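Local coordinates for protein putative acid phosphatase WZB (Escherichia coli, PDB 2WMY) that probably removes phosphate from phosphotyrosine in proteins, as a low molecular weight protein tyrosine phosphatase, at residues 92-95 against 96-99; 137-140 against 141-145. The protein carries 1 engineered substitution. One frame throughout, in Å; residues are numbered along the deposited sequence.

Overall arrangement
Both contacts are turns of single helices in the fold of the low molecular weight phosphotyrosine protein phosphatases, built around a four-stranded parallel sheet ordered 37-42, 10-15, 84-87, 107-109. Contact 1 comes first along the chain, on helix 90-99, the crossover between strands 84-87 and 107-109. Contact 2 follows on helix 127-147, which packs against helix 21-32. Their centres lie about 23 Å apart and their nearest atoms about 10 Å, so they do not touch. Each nevertheless places one buried side chain near the predicted active site: His92 within about 4 Å of the side chains of Cys15 and Arg21, Leu137 about 4 Å from that of Arg21.

Contact 1: 92-95 against 96-99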
loop_
_atom_site.group_PDB
_atom_site.type_symbol
_atom_site.label_atom_id
_atom_site.label_comp_id
_atom_site.label_asym_id
_atom_site.label_seq_id
_atom_site.Cartn_x
_atom_site.Cartn_y
_atom_site.Cartn_z
ATOM N N HIS A 92 4.515 -0.621 11.212
ATOM C CA HIS A 92 5.340 -0.700 10.011
ATOM C C HIS A 92 6.469 0.325 10.003
ATOM O O HIS A 92 7.538 0.071 9.446
ATOM C CB HIS A 92 4.496 -0.522 8.752
ATOM C CG HIS A 92 3.640 -1.702 8.420
ATOM N ND1 HIS A 92 2.394 -1.578 7.841
ATOM C CD2 HIS A 92 3.851 -3.030 8.580
ATOM C CE1 HIS A 92 1.875 -2.778 7.657
ATOM N NE2 HIS A 92 2.739 -3.678 8.098
ATOM N N LEU A 93 6.225 1.486 10.608
ATOM C CA LEU A 93 7.241 2.539 10.674
ATOM C C LEU A 93 8.490 2.041 11.390
ATOM O O LEU A 93 9.612 2.316 10.963
ATOM C CB LEU A 93 6.700 3.789 11.376
ATOM C CG LEU A 93 5.547 4.475 10.645
ATOM C CD1 LEU A 93 5.026 5.645 11.472
ATOM C CD2 LEU A 93 5.986 4.927 9.255
ATOM N N GLU A 94 8.292 1.297 12.474
ATOM C CA GLU A 94 9.421 0.777 13.229
ATOM C C GLU A 94 10.104 -0.377 12.501
ATOM O O GLU A 94 11.289 -0.628 12.703
ATOM C CB GLU A 94 8.994 0.353 14.633
ATOM C CG GLU A 94 10.060 0.634 15.677
ATOM C CD GLU A 94 10.649 2.037 15.539
ATOM O OE1 GLU A 94 9.867 3.010 15.437
ATOM O OE2 GLU A 94 11.895 2.166 15.531
ATOM N N GLN A 95 9.357 -1.078 11.654
ATOM C CA GLN A 95 9.933 -2.160 10.870
ATOM C C GLN A 95 10.793 -1.609 9.738
ATOM O O GLN A 95 11.809 -2.204 9.380
ATOM C CB GLN A 95 8.845 -3.087 10.331
ATOM C CG GLN A 95 8.294 -4.050 11.377
ATOM C CD GLN A 95 7.015 -4.716 10.935
ATOM O OE1 GLN A 95 6.038 -4.048 10.604
ATOM N NE2 GLN A 95 7.011 -6.043 10.925
ATOM N N ILE A 96 10.390 -0.470 9.179
ATOM C CA ILE A 96 11.220 0.230 8.202
ATOM C C ILE A 96 12.515 0.751 8.840
ATOM O O ILE A 96 13.596 0.597 8.277
ATOM C CB ILE A 96 10.476 1.405 7.545
ATOM C CG1 ILE A 96 9.174 0.931 6.898
ATOM C CG2 ILE A 96 11.357 2.073 6.503
ATOM C CD1 ILE A 96 9.373 -0.071 5.794
ATOM N N SER A 97 12.413 1.356 10.019
ATOM C CA SER A 97 13.613 1.835 10.705
ATOM C C SER A 97 14.585 0.687 10.945
ATOM O O SER A 97 15.798 0.843 10.818
ATOM C CB SER A 97 13.259 2.502 12.035
ATOM O OG SER A 97 12.524 3.693 11.825
ATOM N N ARG A 98 14.031 -0.468 11.292
ATOM C CA ARG A 98 14.812 -1.647 11.645
ATOM C C ARG A 98 15.420 -2.321 10.414
ATOM O O ARG A 98 16.551 -2.799 10.454
ATOM C CB ARG A 98 13.921 -2.634 12.407
ATOM C CG ARG A 98 14.608 -3.891 12.890
ATOM C CD ARG A 98 13.607 -4.793 13.600
ATOM N NE ARG A 98 14.180 -6.084 13.975
ATOM C CZ ARG A 98 13.480 -7.086 14.501
ATOM N NH1 ARG A 98 12.176 -6.947 14.712
ATOM N NH2 ARG A 98 14.079 -8.229 14.815
ATOM N N ILE A 99 14.662 -2.357 9.324
ATOM C CA ILE A 99 15.101 -3.019 8.096
ATOM C C ILE A 99 15.839 -2.074 7.150
ATOM O O ILE A 99 16.827 -2.459 6.527
ATOM C CB ILE A 99 13.912 -3.639 7.330
ATOM C CG1 ILE A 99 13.227 -4.713 8.181
ATOM C CG2 ILE A 99 14.385 -4.226 6.011
ATOM C CD1 ILE A 99 11.856 -5.135 7.675
HETATM O O HOH W 1 10.085 5.014 13.418
#
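Ile96 and Ile99 hydrogen-bond back to His92 and Gln95 in a local contact, one turn of helix closing on the next near the end of helix 90-99. Four successive i to i+4 backbone bonds hold the two turns together. Ile96 N donates to His92 O at 2.9 Å, and Ser97 N reaches Leu93 O at 3.1 Å, with an N-H...O angle of 162°. Arg98 N to Glu94 O is also 3.1 Å but more bent. Ile99 N to Gln95 O completes the ladder. Each isoleucine also lays its longer branch alongside the carbonyl that receives its own N-H: CG1 of Ile96 is 3.1 Å from His92 O, and CG1 of Ile99 is equally near Gln95 O. For Ile96 this follows from CG1 standing beside the backbone N, anti to the carbonyl carbon (chi1 -56°).

The helix is the crossover of a right-handed beta-alpha-beta unit, between parallel strands 84-87 and 107-109. Its inner side carries Leu93 and Ile96, one turn apart, which both pack on Val87 and Thr107 of those strands. His92 is buried too, its imidazole held at both nitrogens: ND1 accepts from the backbone N of Glu89 and NE2 is hydrogen-bonded to Thr16 OG1. That fixes the ring's rotation about 4 Å from the side chain of Cys15, the predicted nucleophile.

Along the outer side, Glu94 bends back at chi2 (46°), which brings its carboxylate round close to Ser97: OE2 lies 3.8 Å from Ser97 CB. Their polar ends meet through a water, which donates to Glu94 OE1 at 2.9 Å and is hydrogen-bonded to Ser97 OG at 3.2 Å.

Contact 2: 137-140 against 141-145; sequences LEQA and SKRWA
Ser141 turns its hydroxyl back onto Leu137 O, one turn earlier in helix 127-147, the long C-terminal helix of this phosphatase fold. With OG beside its own backbone N (chi1 -66°), it donates to that carbonyl at 2.6 Å, while Ser141 N reaches the same oxygen at 2.9 Å from the opposite face of the carbonyl plane. Two bonds thus grip Leu137 O, one using the buried hydroxyl's proton, on the side of the helix where Leu137 and Ser141 pack on Leu28 of helix 21-32.

Glu138 and Lys142 run side by side as extended chains. Their touch is aliphatic, Glu138 CG to Lys142 CE at 3.7 Å; the charges stay farther apart, OE2 of Glu138 4.2 Å from Lys142 NZ.

Gln139 and Arg143 also lie side by side, without a hydrogen bond: Gln139 CG and CD pass over one guanidinium face, CD displaced to its rim, the amide plane turned 49° from it. NH1 ties the guanidinium down, donating to Trp113 O. A leucine in place of Arg143 would probably leave Trp113 O without this donor and Gln139 without the guanidinium beside its chain. Trp144 binds Leu109 O through NE1, while its CD1 lies 3.7 Å from Ala140 O.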
loop_
_atom_site.group_PDB
_atom_site.type_symbol
_atom_site.label_atom_id
_atom_site.label_comp_id
_atom_site.label_asym_id
_atom_site.label_seq_id
_atom_site.Cartn_x
_atom_site.Cartn_y
_atom_site.Cartn_z
ATOM N N LEU A 137 -8.565 3.127 2.100
ATOM C CA LEU A 137 -7.477 3.205 1.130
ATOM C C LEU A 137 -7.816 4.183 0.015
ATOM O O LEU A 137 -6.954 4.908 -0.488
ATOM C CB LEU A 137 -7.173 1.821 0.548
ATOM C CG LEU A 137 -6.306 0.920 1.436
ATOM C CD1 LEU A 137 -6.105 -0.437 0.795
ATOM C CD2 LEU A 137 -4.960 1.570 1.712
ATOM N N GLU A 138 -9.088 4.207 -0.362
ATOM C CA GLU A 138 -9.529 5.046 -1.461
ATOM C C GLU A 138 -9.478 6.511 -1.062
ATOM O O GLU A 138 -8.981 7.347 -1.814
ATOM C CB GLU A 138 -10.942 4.652 -1.916
ATOM C CG GLU A 138 -11.492 5.525 -3.026
ATOM C CD GLU A 138 -12.703 4.914 -3.707
ATOM O OE1 GLU A 138 -13.614 4.428 -3.001
ATOM O OE2 GLU A 138 -12.740 4.926 -4.953
ATOM N N GLN A 139 -9.996 6.811 0.126
ATOM C CA GLN A 139 -9.994 8.172 0.651
ATOM C C GLN A 139 -8.559 8.656 0.894
ATOM O O GLN A 139 -8.215 9.787 0.572
ATOM C CB GLN A 139 -10.819 8.250 1.947
ATOM C CG GLN A 139 -10.892 9.629 2.567
ATOM C CD GLN A 139 -11.788 9.679 3.796
ATOM O OE1 GLN A 139 -11.625 8.899 4.734
ATOM N NE2 GLN A 139 -12.736 10.607 3.795
ATOM N N ALA A 140 -7.724 7.788 1.453
ATOM C CA ALA A 140 -6.321 8.126 1.692
ATOM C C ALA A 140 -5.582 8.399 0.379
ATOM O O ALA A 140 -4.751 9.318 0.297
ATOM C CB ALA A 140 -5.639 7.012 2.463
ATOM N N SER A 141 -5.891 7.595 -0.640
ATOM C CA SER A 141 -5.286 7.731 -1.972
ATOM C C SER A 141 -5.638 9.046 -2.664
ATOM O O SER A 141 -4.777 9.687 -3.263
ATOM C CB SER A 141 -5.706 6.571 -2.882
ATOM O OG SER A 141 -5.183 5.352 -2.402
ATOM N N LYS A 142 -6.911 9.426 -2.612
ATOM C CA LYS A 142 -7.336 10.687 -3.213
ATOM C C LYS A 142 -6.566 11.844 -2.589
ATOM O O LYS A 142 -6.110 12.743 -3.284
ATOM C CB LYS A 142 -8.849 10.899 -3.056
ATOM C CG LYS A 142 -9.701 9.965 -3.910
ATOM C CD LYS A 142 -11.185 10.066 -3.555
ATOM C CE LYS A 142 -12.006 9.007 -4.282
ATOM N NZ LYS A 142 -13.401 8.881 -3.753
ATOM N N ARG A 143 -6.411 11.811 -1.274
ATOM C CA ARG A 143 -5.724 12.898 -0.584
ATOM C C ARG A 143 -4.219 12.914 -0.847
ATOM O O ARG A 143 -3.635 13.984 -0.989
ATOM C CB ARG A 143 -6.037 12.875 0.910
ATOM C CG ARG A 143 -7.528 12.973 1.187
ATOM C CD ARG A 143 -7.847 13.042 2.671
ATOM N NE ARG A 143 -9.276 13.263 2.880
ATOM C CZ ARG A 143 -9.835 13.502 4.060
ATOM N NH1 ARG A 143 -9.091 13.557 5.157
ATOM N NH2 ARG A 143 -11.144 13.693 4.141
ATOM N N TRP A 144 -3.594 11.740 -0.933
ATOM C CA TRP A 144 -2.182 11.692 -1.312
ATOM C C TRP A 144 -1.990 12.226 -2.725
ATOM O O TRP A 144 -0.992 12.875 -3.015
ATOM C CB TRP A 144 -1.587 10.283 -1.171
ATOM C CG TRP A 144 -0.829 10.085 0.119
ATOM C CD1 TRP A 144 -1.118 9.204 1.117
ATOM C CD2 TRP A 144 0.339 10.803 0.546
ATOM N NE1 TRP A 144 -0.202 9.324 2.138
ATOM C CE2 TRP A 144 0.705 10.297 1.808
ATOM C CE3 TRP A 144 1.107 11.828 -0.018
ATOM C CZ2 TRP A 144 1.806 10.780 2.521
ATOM C CZ3 TRP A 144 2.208 12.303 0.690
ATOM C CH2 TRP A 144 2.541 11.782 1.947
ATOM N N ALA A 145 -2.961 11.978 -3.595
ATOM C CA ALA A 145 -2.868 12.441 -4.975
ATOM C C ALA A 145 -3.023 13.955 -5.049
ATOM O O ALA A 145 -2.367 14.611 -5.856
ATOM C CB ALA A 145 -3.903 11.758 -5.842
#